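Local coordinates for protein polysaccharide deacetylase (Bacillus anthracis, PDB 2J13) that probably removes acetyl groups from bacterial cell-wall peptidoglycan, as a metal-dependent carbohydrate esterase of family 4, at residues A[90-93]-A[94-98]; A[125-128]-A[129-132]; A[164-168]-A[169-173]; A[136-139]-A[140-144]. All blocks are in the same frame, centred on the assembly; numbering follows the deposited sequence. Where two conformers were deposited one is given.

Following the chain from its N terminus, contact 1 comes first, where helix 90-95 ends and a single residue leads into helix 97-105. Contacts 2 and 4 are the first and last turns of one helix, 125-143, and contact 3 is the turn that takes helix 160-168 into strand 172-174. All four are local and follow one another in series; none nests in or crosses another. Helix 125-143 ties them together: its first half packs against contact 3 through Leu165 and Met169, its second half against contact 1 through Ile93 and Lys97, and Thr136 of contact 4 meets the hydroxyl of Tyr171 in contact 3.

Contact 1 (A[90-93]-A[94-98]); sequences GHYI and KTQKD. With ZN (zinc ion), chain E.
Thr95 and Gln96 lie over the rings of His91 and Tyr92, one helical turn back. The methyl CG2 of Thr95 sits over one face of the His91 imidazole, off toward the rim, 4.2 Å from the ring centroid. More centrally, Gln96 CG rides on the Tyr92 ring, 4.1 Å from its centroid and 11° off the normal, a CH-pi contact in which the two side chains cross nearly at right angles.

Among the polar contacts, His91 O is gripped twice by Thr95, by its N and, at 2.7 Å, by its OG1, from opposite faces of the carbonyl plane. With chi1 at 63°, OG1 turns back to that oxygen while CG2 is left to meet the imidazole. Lys94 N donates to Gly90 O at 2.9 Å, but the bond from Gln96 N to Tyr92 O is weak. This is the C-terminal turn of helix 90-95, its threonine hydroxyl bonded to the carbonyl four residues earlier, and Gln96 is the N-cap of helix 97-105.

A zinc ion is bound by His91 ND1 at 1.9 Å and by a water.

Around this turn, Tyr92 packs on Leu99 and Met103 of helix 97-105 and hydrogen-bonds Glu66, while Ile93 meets Val135, Glu138 and Ile139 of helix 125-143.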
ATOM      1  N   GLY A  90      10.173   8.042  -3.151  1.00 24.63           N
ATOM      2  CA  GLY A  90      10.789   9.076  -4.006  1.00 25.99           C
ATOM      3  C   GLY A  90      11.861   8.554  -4.947  1.00 27.68           C
ATOM      4  O   GLY A  90      11.930   8.989  -6.112  1.00 29.69           O
ATOM      5  N   HIS A  91      12.679   7.609  -4.486  1.00 28.74           N
ATOM      6  CA  HIS A  91      13.695   6.985  -5.322  1.00 30.18           C
ATOM      7  C   HIS A  91      13.047   6.273  -6.486  1.00 29.70           C
ATOM      8  O   HIS A  91      13.481   6.369  -7.624  1.00 30.00           O
ATOM      9  CB  HIS A  91      14.520   5.980  -4.511  1.00 32.01           C
ATOM     10  CG  HIS A  91      15.517   5.196  -5.320  1.00 36.33           C
ATOM     11  ND1 HIS A  91      16.735   5.717  -5.716  1.00 39.39           N
ATOM     12  CD2 HIS A  91      15.489   3.924  -5.781  1.00 38.21           C
ATOM     13  CE1 HIS A  91      17.403   4.805  -6.397  1.00 40.62           C
ATOM     14  NE2 HIS A  91      16.673   3.707  -6.450  1.00 41.10           N
ATOM     15  N   TYR A  92      11.953   5.584  -6.200  1.00 27.51           N
ATOM     16  CA  TYR A  92      11.232   4.894  -7.249  1.00 27.25           C
ATOM     17  C   TYR A  92      10.663   5.897  -8.262  1.00 27.10           C
ATOM     18  O   TYR A  92      10.841   5.728  -9.468  1.00 28.21           O
ATOM     19  CB  TYR A  92      10.124   4.031  -6.649  1.00 26.03           C
ATOM     20  CG  TYR A  92       9.624   3.002  -7.626  1.00 25.93           C
ATOM     21  CD1 TYR A  92       8.607   3.308  -8.495  1.00 23.72           C
ATOM     22  CD2 TYR A  92      10.183   1.750  -7.682  1.00 25.99           C
ATOM     23  CE1 TYR A  92       8.165   2.391  -9.416  1.00 26.52           C
ATOM     24  CE2 TYR A  92       9.759   0.823  -8.607  1.00 27.75           C
ATOM     25  CZ  TYR A  92       8.730   1.152  -9.458  1.00 26.73           C
ATOM     26  OH  TYR A  92       8.278   0.269 -10.406  1.00 28.96           O
ATOM     27  N   ILE A  93       9.980   6.947  -7.792  1.00 26.77           N
ATOM     28  CA  ILE A  93       9.405   7.963  -8.688  1.00 27.99           C
ATOM     29  C   ILE A  93      10.469   8.583  -9.603  1.00 29.29           C
ATOM     30  O   ILE A  93      10.248   8.721 -10.811  1.00 29.50           O
ATOM     31  CB  ILE A  93       8.703   9.113  -7.919  1.00 28.25           C
ATOM     32  CG1 ILE A  93       7.446   8.626  -7.189  1.00 28.43           C
ATOM     33  CG2 ILE A  93       8.285  10.241  -8.883  1.00 29.46           C
ATOM     34  CD1 ILE A  93       6.936   9.620  -6.100  1.00 28.27           C
ATOM     35  N   LYS A  94      11.610   8.943  -9.032  1.00 30.43           N
ATOM     36  CA  LYS A  94      12.656   9.636  -9.805  1.00 31.94           C
ATOM     37  C   LYS A  94      13.298   8.720 -10.849  1.00 32.60           C
ATOM     38  O   LYS A  94      13.718   9.193 -11.930  1.00 34.26           O
ATOM     39  CB  LYS A  94      13.722  10.179  -8.861  1.00 32.77           C
ATOM     40  CG  LYS A  94      13.221  11.281  -7.924  1.00 36.06           C
ATOM     41  CD  LYS A  94      13.063  12.660  -8.577  1.00 41.07           C
ATOM     42  CE  LYS A  94      14.407  13.295  -8.852  1.00 43.24           C
ATOM     43  NZ  LYS A  94      14.302  14.715  -9.296  1.00 46.60           N
ATOM     44  N   THR A  95      13.410   7.435 -10.528  1.00 31.29           N
ATOM     45  CA  THR A  95      14.144   6.482 -11.365  1.00 31.26           C
ATOM     46  C   THR A  95      13.265   5.628 -12.277  1.00 30.96           C
ATOM     47  O   THR A  95      13.792   4.950 -13.173  1.00 30.79           O
ATOM     48  CB  THR A  95      15.050   5.566 -10.523  1.00 31.78           C
ATOM     49  OG1 THR A  95      14.279   4.739  -9.619  1.00 32.04           O
ATOM     50  CG2 THR A  95      16.081   6.404  -9.740  1.00 31.63           C
ATOM     51  N   GLN A  96      11.947   5.656 -12.076  1.00 30.10           N
ATOM     52  CA  GLN A  96      11.038   4.797 -12.853  1.00 29.91           C
ATOM     53  C   GLN A  96       9.783   5.548 -13.317  1.00 29.78           C
ATOM     54  O   GLN A  96       8.657   5.044 -13.204  1.00 28.90           O
ATOM     55  CB  GLN A  96      10.664   3.537 -12.043  1.00 30.19           C
ATOM     56  CG  GLN A  96      11.847   2.741 -11.527  1.00 31.00           C
ATOM     57  CD  GLN A  96      12.675   2.046 -12.619  1.00 31.52           C
ATOM     58  OE1 GLN A  96      12.202   1.845 -13.745  1.00 33.21           O
ATOM     59  NE2 GLN A  96      13.905   1.637 -12.270  1.00 33.69           N
ATOM     60  N   LYS A  97       9.967   6.739 -13.903  1.00 29.71           N
ATOM     61  CA  LYS A  97       8.820   7.548 -14.297  0.50 30.66           C
ATOM     62  C   LYS A  97       7.894   6.816 -15.265  1.00 30.34           C
ATOM     63  O   LYS A  97       6.694   6.973 -15.187  1.00 29.98           O
ATOM     64  CB  LYS A  97       9.223   8.917 -14.874  0.50 30.95           C
ATOM     65  CG  LYS A  97       8.288  10.036 -14.409  0.50 31.95           C
ATOM     66  CD  LYS A  97       8.259  11.250 -15.340  0.50 32.31           C
ATOM     67  CE  LYS A  97       9.468  12.141 -15.155  0.50 34.40           C
ATOM     68  NZ  LYS A  97       9.594  12.733 -13.802  0.50 35.28           N
ATOM     69  N   ASP A  98       8.443   6.021 -16.171  1.00 31.79           N
ATOM     70  CA  ASP A  98       7.602   5.350 -17.152  1.00 32.26           C
ATOM     71  C   ASP A  98       6.664   4.309 -16.535  1.00 31.32           C
ATOM     72  O   ASP A  98       5.496   4.246 -16.900  1.00 30.03           O
ATOM     73  CB  ASP A  98       8.480   4.745 -18.255  1.00 33.83           C
ATOM     74  CG  ASP A  98       9.086   5.804 -19.149  1.00 38.23           C
ATOM     75  OD1 ASP A  98       8.558   6.950 -19.198  1.00 42.15           O
ATOM     76  OD2 ASP A  98      10.099   5.484 -19.805  1.00 44.89           O
TER
HETATM   77 ZN    ZN E1239      17.537   7.298  -5.181  1.00 57.55          ZN
HETATM   78  O   HOH W   1      17.533   8.997  -6.741  1.00 64.53           O

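Contact 2 (A[125-128]-A[129-132]); sequences DEKL and REEL
The guanidinium of Arg129 reaches back over the first turn to Asp125, and its edge receives a water lying in its plane, 2.8 Å from NH2. The same water donates to Asp125 OD2 at 2.6 Å, so it bridges the two side chains. Direct pairing is absent: Asp125 OD2 stands 4.3 Å from Arg129 NH2 and well out of the guanidinium plane, near enough that the opposite charges probably attract but with no N-H aimed at it. Asp125 CB, at 3.8 Å from Arg129 NH1, lies against the group as well, and the carboxylate makes its salt bridge with Arg161 of helix 160-168. The other flat group that matters is the Glu131 carboxylate, whose OE2 takes Lys127 NZ at 2.6 Å on its anti side, 16° out of plane.

This is the opening of helix 125-143; each pairing is of the i to i+4 kind, and the two lie on different flanks of the helix. Regular backbone bonds run beneath them, such as Glu131 N to Lys127 O at 2.8 Å.

Lys127 CG leaves anti to the backbone N (chi1 -178°), and a bend at chi2 then carries the amine along the helix to Glu131, whose own chain is bent at chi2. Ser116 OG also bonds Glu131 OE2. On the inner flank Leu128, in the conformer described, packs loosely on Leu132; it also touches Phe120 and Leu165.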
ATOM      1  N   ASP A 125       9.073  15.554  13.483  1.00 26.80           N
ATOM      2  CA  ASP A 125       7.759  15.831  12.876  1.00 28.16           C
ATOM      3  C   ASP A 125       7.876  16.579  11.531  1.00 28.69           C
ATOM      4  O   ASP A 125       7.157  16.277  10.568  1.00 28.52           O
ATOM      5  CB  ASP A 125       6.853  16.636  13.794  1.00 28.30           C
ATOM      6  CG  ASP A 125       6.404  15.870  15.021  1.00 30.25           C
ATOM      7  OD1 ASP A 125       6.746  14.667  15.140  1.00 31.79           O
ATOM      8  OD2 ASP A 125       5.666  16.487  15.845  1.00 32.58           O
ATOM      9  N   GLU A 126       8.726  17.599  11.521  1.00 29.35           N
ATOM     10  CA  GLU A 126       9.031  18.362  10.305  1.00 30.35           C
ATOM     11  C   GLU A 126       9.500  17.417   9.171  1.00 29.31           C
ATOM     12  O   GLU A 126       9.056  17.529   8.014  1.00 28.30           O
ATOM     13  CB  GLU A 126      10.076  19.444  10.651  1.00 32.07           C
ATOM     14  CG  GLU A 126      11.323  19.013  11.528  1.00 36.30           C
ATOM     15  CD  GLU A 126      11.123  18.873  13.112  1.00 39.02           C
ATOM     16  OE1 GLU A 126      10.016  18.819  13.653  1.00 34.75           O
ATOM     17  OE2 GLU A 126      12.145  18.802  13.828  1.00 46.32           O
ATOM     18  N   LYS A 127      10.380  16.486   9.511  1.00 28.83           N
ATOM     19  CA  LYS A 127      10.932  15.534   8.558  1.00 28.50           C
ATOM     20  C   LYS A 127       9.851  14.575   8.099  1.00 26.82           C
ATOM     21  O   LYS A 127       9.754  14.269   6.893  1.00 25.54           O
ATOM     22  CB  LYS A 127      12.103  14.763   9.186  1.00 29.41           C
ATOM     23  CG  LYS A 127      12.799  13.785   8.284  1.00 33.66           C
ATOM     24  CD  LYS A 127      13.185  14.394   6.929  1.00 38.55           C
ATOM     25  CE  LYS A 127      13.907  13.383   6.050  1.00 43.12           C
ATOM     26  NZ  LYS A 127      13.808  13.709   4.574  1.00 46.48           N
ATOM     27  N   LEU A 128       9.028  14.077   9.008  1.00 25.23           N
ATOM     28  CA  LEU A 128       7.946  13.185   8.588  0.50 24.90           C
ATOM     29  C   LEU A 128       6.992  13.891   7.623  1.00 24.96           C
ATOM     30  O   LEU A 128       6.552  13.306   6.608  1.00 24.89           O
ATOM     31  CB  LEU A 128       7.163  12.627   9.784  0.50 25.17           C
ATOM     32  CG  LEU A 128       6.055  11.658   9.378  0.50 25.02           C
ATOM     33  CD1 LEU A 128       6.642  10.464   8.593  0.50 23.73           C
ATOM     34  CD2 LEU A 128       5.227  11.185  10.569  0.50 25.07           C
ATOM     35  N   ARG A 129       6.675  15.155   7.899  1.00 24.43           N
ATOM     36  CA  ARG A 129       5.759  15.898   7.033  1.00 26.82           C
ATOM     37  C   ARG A 129       6.400  16.055   5.670  1.00 25.31           C
ATOM     38  O   ARG A 129       5.715  15.877   4.653  1.00 25.32           O
ATOM     39  CB  ARG A 129       5.417  17.283   7.640  1.00 27.11           C
ATOM     40  CG  ARG A 129       4.436  17.162   8.786  1.00 30.87           C
ATOM     41  CD  ARG A 129       3.739  18.444   9.164  1.00 32.90           C
ATOM     42  NE  ARG A 129       3.227  18.326  10.536  1.00 38.09           N
ATOM     43  CZ  ARG A 129       3.918  18.664  11.625  1.00 39.30           C
ATOM     44  NH1 ARG A 129       5.151  19.142  11.527  1.00 41.60           N
ATOM     45  NH2 ARG A 129       3.365  18.501  12.820  1.00 39.58           N
ATOM     46  N   GLU A 130       7.697  16.311   5.621  1.00 24.42           N
ATOM     47  CA  GLU A 130       8.397  16.470   4.300  1.00 25.43           C
ATOM     48  C   GLU A 130       8.447  15.142   3.564  1.00 24.61           C
ATOM     49  O   GLU A 130       8.228  15.085   2.350  1.00 24.08           O
ATOM     50  CB  GLU A 130       9.809  16.992   4.494  1.00 26.99           C
ATOM     51  CG  GLU A 130       9.773  18.400   5.018  1.00 32.07           C
ATOM     52  CD  GLU A 130      11.092  18.957   5.528  1.00 39.96           C
ATOM     53  OE1 GLU A 130      12.073  18.201   5.718  1.00 44.08           O
ATOM     54  OE2 GLU A 130      11.132  20.199   5.731  1.00 44.77           O
ATOM     55  N   GLU A 131       8.702  14.066   4.310  1.00 23.46           N
ATOM     56  CA  GLU A 131       8.781  12.723   3.720  1.00 23.25           C
ATOM     57  C   GLU A 131       7.475  12.323   3.037  1.00 22.53           C
ATOM     58  O   GLU A 131       7.535  11.663   1.977  1.00 22.82           O
ATOM     59  CB  GLU A 131       9.142  11.686   4.801  1.00 23.35           C
ATOM     60  CG  GLU A 131      10.622  11.722   5.219  1.00 24.56           C
ATOM     61  CD  GLU A 131      11.516  11.048   4.223  1.00 27.34           C
ATOM     62  OE1 GLU A 131      11.061  10.082   3.569  1.00 28.15           O
ATOM     63  OE2 GLU A 131      12.675  11.461   4.068  1.00 31.56           O
ATOM     64  N   LEU A 132       6.324  12.699   3.614  1.00 20.70           N
ATOM     65  CA  LEU A 132       5.004  12.396   3.011  1.00 20.85           C
ATOM     66  C   LEU A 132       4.637  13.409   1.930  1.00 20.31           C
ATOM     67  O   LEU A 132       4.257  13.034   0.829  1.00 20.41           O
ATOM     68  CB  LEU A 132       3.911  12.364   4.065  1.00 20.94           C
ATOM     69  CG  LEU A 132       4.078  11.225   5.076  1.00 22.83           C
ATOM     70  CD1 LEU A 132       3.003  11.398   6.121  1.00 26.34           C
ATOM     71  CD2 LEU A 132       4.027   9.858   4.409  1.00 24.99           C
TER
HETATM   72  O   HOH W   2       4.735  18.900  15.279  1.00 32.98           O

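Contact 3 (A[164-168]-A[169-173]); sequences ALTKE and MGYYN
Thr166 and Asn173 are brought together by their first torsions. In Thr166 a chi1 of -59° puts CG2 anti to the backbone N, facing the strand that follows, and OG1 beside that N. Asn173, with chi1 -71°, swings its amide back over the turn, and OD1 ends 3.2 Å from Thr166 CG2. The two side chains cross at a slant, and a water joins their polar ends, donating to Asn173 OD1 at 2.7 Å and also to Thr166 OG1. That hydroxyl bonds Thr162 O as well, while Asn173 ND2 is taken up by Leu163 O, so the amide is held at both ends.

Tyr171 approaches the same methyl about at right angles, its CB 3.6 Å from Thr166 CG2, and Thr166 O lies at the ring's edge, near its plane.

The backbone turns off the helix in a Schellman motif. Tyr171 N reaches Thr166 O at 3.2 Å, and Gly170 N bonds Lys167 O at 2.9 Å, coming from above the carbonyl plane. Gly170 has positive phi, at which a side chain would press on the carbonyl oxygen of Met169. Beyond it Tyr171 O receives a CA-H...O contact from Lys167 CA at 3.3 Å.

Helix 160-168 thus passes into strand 172-174, the middle strand of a small parallel sheet between 46-47 and 150-151. Thr166 and Tyr171 both touch Val151, and Met169 covers Arg129, Leu132 and Thr133 of helix 125-143.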
ATOM      1  N   ALA A 164      -1.077   9.022  14.156  1.00 23.66           N
ATOM      2  CA  ALA A 164      -1.885  10.210  14.343  1.00 24.58           C
ATOM      3  C   ALA A 164      -1.424  11.389  13.448  1.00 24.87           C
ATOM      4  O   ALA A 164      -2.244  12.088  12.908  1.00 25.43           O
ATOM      5  CB  ALA A 164      -1.915  10.610  15.831  1.00 24.62           C
ATOM      6  N   LEU A 165      -0.120  11.564  13.292  1.00 25.78           N
ATOM      7  CA  LEU A 165       0.428  12.633  12.432  0.50 25.86           C
ATOM      8  C   LEU A 165       0.072  12.388  10.973  1.00 25.68           C
ATOM      9  O   LEU A 165      -0.287  13.318  10.235  1.00 25.95           O
ATOM     10  CB  LEU A 165       1.942  12.729  12.586  0.50 26.38           C
ATOM     11  CG  LEU A 165       2.505  13.159  13.948  0.50 27.88           C
ATOM     12  CD1 LEU A 165       4.013  13.091  13.916  0.50 29.58           C
ATOM     13  CD2 LEU A 165       2.015  14.541  14.345  0.50 29.60           C
ATOM     14  N   THR A 166       0.136  11.132  10.563  1.00 25.06           N
ATOM     15  CA  THR A 166      -0.234  10.757   9.187  1.00 24.09           C
ATOM     16  C   THR A 166      -1.717  11.045   8.907  1.00 24.37           C
ATOM     17  O   THR A 166      -2.042  11.633   7.889  1.00 24.24           O
ATOM     18  CB  THR A 166       0.138   9.270   8.950  1.00 23.76           C
ATOM     19  OG1 THR A 166       1.566   9.118   9.161  1.00 23.20           O
ATOM     20  CG2 THR A 166      -0.276   8.792   7.509  1.00 24.59           C
ATOM     21  N   LYS A 167      -2.617  10.646   9.805  1.00 25.07           N
ATOM     22  CA  LYS A 167      -4.037  10.951   9.690  1.00 26.90           C
ATOM     23  C   LYS A 167      -4.316  12.454   9.667  1.00 27.27           C
ATOM     24  O   LYS A 167      -5.143  12.929   8.894  1.00 27.28           O
ATOM     25  CB  LYS A 167      -4.814  10.316  10.851  1.00 26.95           C
ATOM     26  CG  LYS A 167      -6.286  10.652  10.922  1.00 29.38           C
ATOM     27  CD  LYS A 167      -6.880   9.992  12.174  1.00 29.92           C
ATOM     28  CE  LYS A 167      -8.198  10.584  12.622  1.00 34.52           C
ATOM     29  NZ  LYS A 167      -8.669   9.834  13.859  1.00 37.55           N
ATOM     30  N   GLU A 168      -3.638  13.185  10.535  1.00 29.01           N
ATOM     31  CA  GLU A 168      -3.804  14.632  10.630  1.00 31.22           C
ATOM     32  C   GLU A 168      -3.453  15.310   9.315  1.00 30.92           C
ATOM     33  O   GLU A 168      -4.077  16.323   8.947  1.00 31.93           O
ATOM     34  CB  GLU A 168      -2.898  15.124  11.760  1.00 31.39           C
ATOM     35  CG  GLU A 168      -2.915  16.599  12.092  1.00 34.85           C
ATOM     36  CD  GLU A 168      -1.786  16.934  13.091  1.00 37.04           C
ATOM     37  OE1 GLU A 168      -1.552  16.120  14.031  1.00 44.90           O
ATOM     38  OE2 GLU A 168      -1.119  17.985  12.928  1.00 45.47           O
ATOM     39  N   MET A 169      -2.471  14.761   8.600  1.00 30.77           N
ATOM     40  CA  MET A 169      -2.089  15.272   7.276  1.00 31.67           C
ATOM     41  C   MET A 169      -3.048  14.863   6.154  1.00 30.29           C
ATOM     42  O   MET A 169      -2.887  15.298   5.034  1.00 30.70           O
ATOM     43  CB  MET A 169      -0.664  14.857   6.935  1.00 30.95           C
ATOM     44  CG  MET A 169       0.394  15.389   7.905  1.00 33.86           C
ATOM     45  SD  MET A 169       2.031  14.910   7.439  1.00 37.43           S
ATOM     46  CE  MET A 169       2.217  15.724   5.846  1.00 38.96           C
ATOM     47  N   GLY A 170      -4.041  14.032   6.470  1.00 28.72           N
ATOM     48  CA  GLY A 170      -5.115  13.703   5.562  1.00 28.56           C
ATOM     49  C   GLY A 170      -4.974  12.348   4.896  1.00 27.38           C
ATOM     50  O   GLY A 170      -5.650  12.083   3.888  1.00 29.27           O
ATOM     51  N   TYR A 171      -4.135  11.484   5.460  1.00 25.75           N
ATOM     52  CA  TYR A 171      -3.913  10.136   4.910  1.00 23.72           C
ATOM     53  C   TYR A 171      -4.478   9.025   5.761  1.00 23.81           C
ATOM     54  O   TYR A 171      -4.491   9.123   6.984  1.00 24.53           O
ATOM     55  CB  TYR A 171      -2.413   9.884   4.778  1.00 22.77           C
ATOM     56  CG  TYR A 171      -1.693  10.922   3.953  1.00 21.70           C
ATOM     57  CD1 TYR A 171      -1.763  10.894   2.567  1.00 23.56           C
ATOM     58  CD2 TYR A 171      -0.886  11.870   4.569  1.00 20.93           C
ATOM     59  CE1 TYR A 171      -1.083  11.843   1.789  1.00 22.66           C
ATOM     60  CE2 TYR A 171      -0.193  12.819   3.817  1.00 23.01           C
ATOM     61  CZ  TYR A 171      -0.285  12.793   2.430  1.00 24.51           C
ATOM     62  OH  TYR A 171       0.385  13.742   1.687  1.00 24.56           O
ATOM     63  N   TYR A 172      -4.927   7.960   5.092  1.00 22.29           N
ATOM     64  CA  TYR A 172      -5.098   6.655   5.752  1.00 22.57           C
ATOM     65  C   TYR A 172      -3.750   5.954   5.917  1.00 21.79           C
ATOM     66  O   TYR A 172      -2.880   5.960   5.027  1.00 21.69           O
ATOM     67  CB  TYR A 172      -5.994   5.727   4.959  1.00 23.68           C
ATOM     68  CG  TYR A 172      -7.413   6.193   4.756  1.00 25.41           C
ATOM     69  CD1 TYR A 172      -8.378   5.958   5.718  1.00 27.52           C
ATOM     70  CD2 TYR A 172      -7.789   6.829   3.588  1.00 26.83           C
ATOM     71  CE1 TYR A 172      -9.700   6.351   5.500  1.00 29.69           C
ATOM     72  CE2 TYR A 172      -9.098   7.231   3.361  1.00 29.00           C
ATOM     73  CZ  TYR A 172     -10.035   7.003   4.318  1.00 28.72           C
ATOM     74  OH  TYR A 172     -11.331   7.409   4.080  1.00 32.58           O
ATOM     75  N   ASN A 173      -3.633   5.243   7.026  1.00 21.11           N
ATOM     76  CA  ASN A 173      -2.505   4.390   7.299  1.00 21.34           C
ATOM     77  C   ASN A 173      -2.929   2.970   6.859  1.00 21.60           C
ATOM     78  O   ASN A 173      -3.773   2.345   7.516  1.00 22.07           O
ATOM     79  CB  ASN A 173      -2.268   4.358   8.798  1.00 21.61           C
ATOM     80  CG  ASN A 173      -1.718   5.688   9.356  1.00 23.22           C
ATOM     81  OD1 ASN A 173      -0.543   6.002   9.154  1.00 24.10           O
ATOM     82  ND2 ASN A 173      -2.566   6.451  10.078  1.00 23.81           N
TER
HETATM   83  O   HOH W   3       2.178   6.254   9.077  1.00 25.79           O

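Contact 4 (A[136-139]-A[140-144]); sequences TEEI and KKVTG
Thr143 OG1 lies 2.7 Å from Ile139 O and donates to it from above the carbonyl plane, while Thr143 N bonds the same oxygen at 2.9 Å from the opposite face. The two side chains run side by side, with Ile139 CG2 3.9 Å from Thr143 OG1. A chi1 of 72° folds the hydroxyl back onto that carbonyl, and OG1 is also met by Gln145 N just beyond the helix.

On another flank Thr136 and Lys140 point the same way, the extended lysine laying its CE 3.7 Å from Thr136 CG2. Glu138, bent at chi2, crosses Val142 at a slant and brings OE2 to 3.6 Å from the methyl CG2.

These are i to i+4 neighbours in the last turns of helix 125-143, held by backbone bonds such as Val142 N to Glu138 O at 2.8 Å. The helix runs to Thr143, and Gly144, with positive phi, is the first residue to leave it; its N still bonds Lys140 O.

Farther out, Thr136 OG1 hydrogen-bonds Tyr171 OH in the turn before strand 172-174. Ile139 packs on Ile110 and Val148, Glu138 leans on Trp115, and Val142 and Thr143 touch Leu100 of helix 97-105.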
ATOM      1  N   THR A 136       3.662  12.977  -2.195  1.00 20.21           N
ATOM      2  CA  THR A 136       2.312  13.327  -2.637  1.00 20.71           C
ATOM      3  C   THR A 136       2.356  14.333  -3.777  1.00 21.12           C
ATOM      4  O   THR A 136       1.752  14.136  -4.823  1.00 22.00           O
ATOM      5  CB  THR A 136       1.447  13.840  -1.493  1.00 21.25           C
ATOM      6  OG1 THR A 136       1.195  12.741  -0.591  1.00 20.15           O
ATOM      7  CG2 THR A 136       0.110  14.379  -2.006  1.00 20.85           C
ATOM      8  N   GLU A 137       3.137  15.372  -3.569  1.00 21.67           N
ATOM      9  CA  GLU A 137       3.276  16.413  -4.606  1.00 24.53           C
ATOM     10  C   GLU A 137       3.917  15.842  -5.873  1.00 23.62           C
ATOM     11  O   GLU A 137       3.501  16.186  -7.007  1.00 24.57           O
ATOM     12  CB  GLU A 137       4.090  17.576  -4.049  1.00 25.22           C
ATOM     13  CG  GLU A 137       3.381  18.298  -2.909  1.00 28.51           C
ATOM     14  CD  GLU A 137       4.144  19.497  -2.361  1.00 30.37           C
ATOM     15  OE1 GLU A 137       5.326  19.701  -2.698  1.00 36.43           O
ATOM     16  OE2 GLU A 137       3.524  20.219  -1.548  1.00 39.08           O
ATOM     17  N   GLU A 138       4.924  14.989  -5.737  1.00 22.95           N
ATOM     18  CA  GLU A 138       5.571  14.373  -6.900  1.00 23.89           C
ATOM     19  C   GLU A 138       4.613  13.443  -7.656  1.00 22.96           C
ATOM     20  O   GLU A 138       4.561  13.483  -8.907  1.00 23.52           O
ATOM     21  CB  GLU A 138       6.832  13.641  -6.485  1.00 25.47           C
ATOM     22  CG  GLU A 138       7.831  13.381  -7.543  1.00 28.83           C
ATOM     23  CD  GLU A 138       8.609  14.654  -7.988  1.00 32.91           C
ATOM     24  OE1 GLU A 138       8.853  15.588  -7.167  1.00 36.03           O
ATOM     25  OE2 GLU A 138       8.991  14.709  -9.169  1.00 36.81           O
ATOM     26  N   ILE A 139       3.850  12.618  -6.949  1.00 21.62           N
ATOM     27  CA  ILE A 139       2.850  11.773  -7.614  1.00 22.06           C
ATOM     28  C   ILE A 139       1.868  12.620  -8.449  1.00 22.88           C
ATOM     29  O   ILE A 139       1.645  12.361  -9.648  1.00 24.41           O
ATOM     30  CB  ILE A 139       2.050  10.909  -6.600  1.00 22.15           C
ATOM     31  CG1 ILE A 139       2.933   9.821  -6.001  1.00 21.78           C
ATOM     32  CG2 ILE A 139       0.802  10.319  -7.287  1.00 23.67           C
ATOM     33  CD1 ILE A 139       2.300   9.202  -4.702  1.00 21.01           C
ATOM     34  N   LYS A 140       1.318  13.655  -7.826  1.00 23.09           N
ATOM     35  CA  LYS A 140       0.362  14.566  -8.483  1.00 24.05           C
ATOM     36  C   LYS A 140       0.960  15.291  -9.674  1.00 24.35           C
ATOM     37  O   LYS A 140       0.331  15.320 -10.763  1.00 25.46           O
ATOM     38  CB  LYS A 140      -0.170  15.565  -7.480  1.00 24.68           C
ATOM     39  CG  LYS A 140      -1.158  14.968  -6.485  1.00 26.42           C
ATOM     40  CD  LYS A 140      -1.496  15.965  -5.406  1.00 29.32           C
ATOM     41  CE  LYS A 140      -2.508  15.400  -4.454  1.00 31.93           C
ATOM     42  NZ  LYS A 140      -2.977  16.417  -3.509  1.00 34.51           N
ATOM     43  N   LYS A 141       2.176  15.801  -9.527  1.00 23.96           N
ATOM     44  CA  LYS A 141       2.818  16.572 -10.649  1.00 24.11           C
ATOM     45  C   LYS A 141       3.235  15.644 -11.794  1.00 24.89           C
ATOM     46  O   LYS A 141       3.037  15.983 -12.967  1.00 25.66           O
ATOM     47  CB  LYS A 141       4.058  17.287 -10.166  1.00 24.90           C
ATOM     48  CG  LYS A 141       3.807  18.426  -9.219  1.00 26.56           C
ATOM     49  CD  LYS A 141       3.079  19.598  -9.877  1.00 28.15           C
ATOM     50  CE  LYS A 141       3.102  20.870  -9.032  1.00 31.11           C
ATOM     51  NZ  LYS A 141       2.144  21.918  -9.540  1.00 29.63           N
ATOM     52  N   VAL A 142       3.808  14.477 -11.464  1.00 24.23           N
ATOM     53  CA  VAL A 142       4.336  13.557 -12.470  1.00 25.06           C
ATOM     54  C   VAL A 142       3.215  12.835 -13.207  1.00 25.93           C
ATOM     55  O   VAL A 142       3.250  12.696 -14.465  1.00 27.68           O
ATOM     56  CB  VAL A 142       5.357  12.575 -11.886  1.00 25.05           C
ATOM     57  CG1 VAL A 142       5.678  11.478 -12.865  1.00 27.22           C
ATOM     58  CG2 VAL A 142       6.627  13.295 -11.449  1.00 25.09           C
ATOM     59  N   THR A 143       2.199  12.377 -12.487  1.00 25.86           N
ATOM     60  CA  THR A 143       1.210  11.490 -13.119  1.00 26.03           C
ATOM     61  C   THR A 143      -0.154  12.088 -13.360  1.00 26.82           C
ATOM     62  O   THR A 143      -0.927  11.568 -14.171  1.00 28.64           O
ATOM     63  CB  THR A 143       0.958  10.232 -12.253  1.00 24.99           C
ATOM     64  OG1 THR A 143       0.207  10.605 -11.100  1.00 24.47           O
ATOM     65  CG2 THR A 143       2.224   9.588 -11.874  1.00 25.49           C
ATOM     66  N   GLY A 144      -0.464  13.179 -12.668  1.00 28.19           N
ATOM     67  CA  GLY A 144      -1.783  13.745 -12.657  1.00 27.41           C
ATOM     68  C   GLY A 144      -2.856  13.074 -11.856  1.00 27.00           C
ATOM     69  O   GLY A 144      -3.988  13.510 -11.885  1.00 27.40           O
TER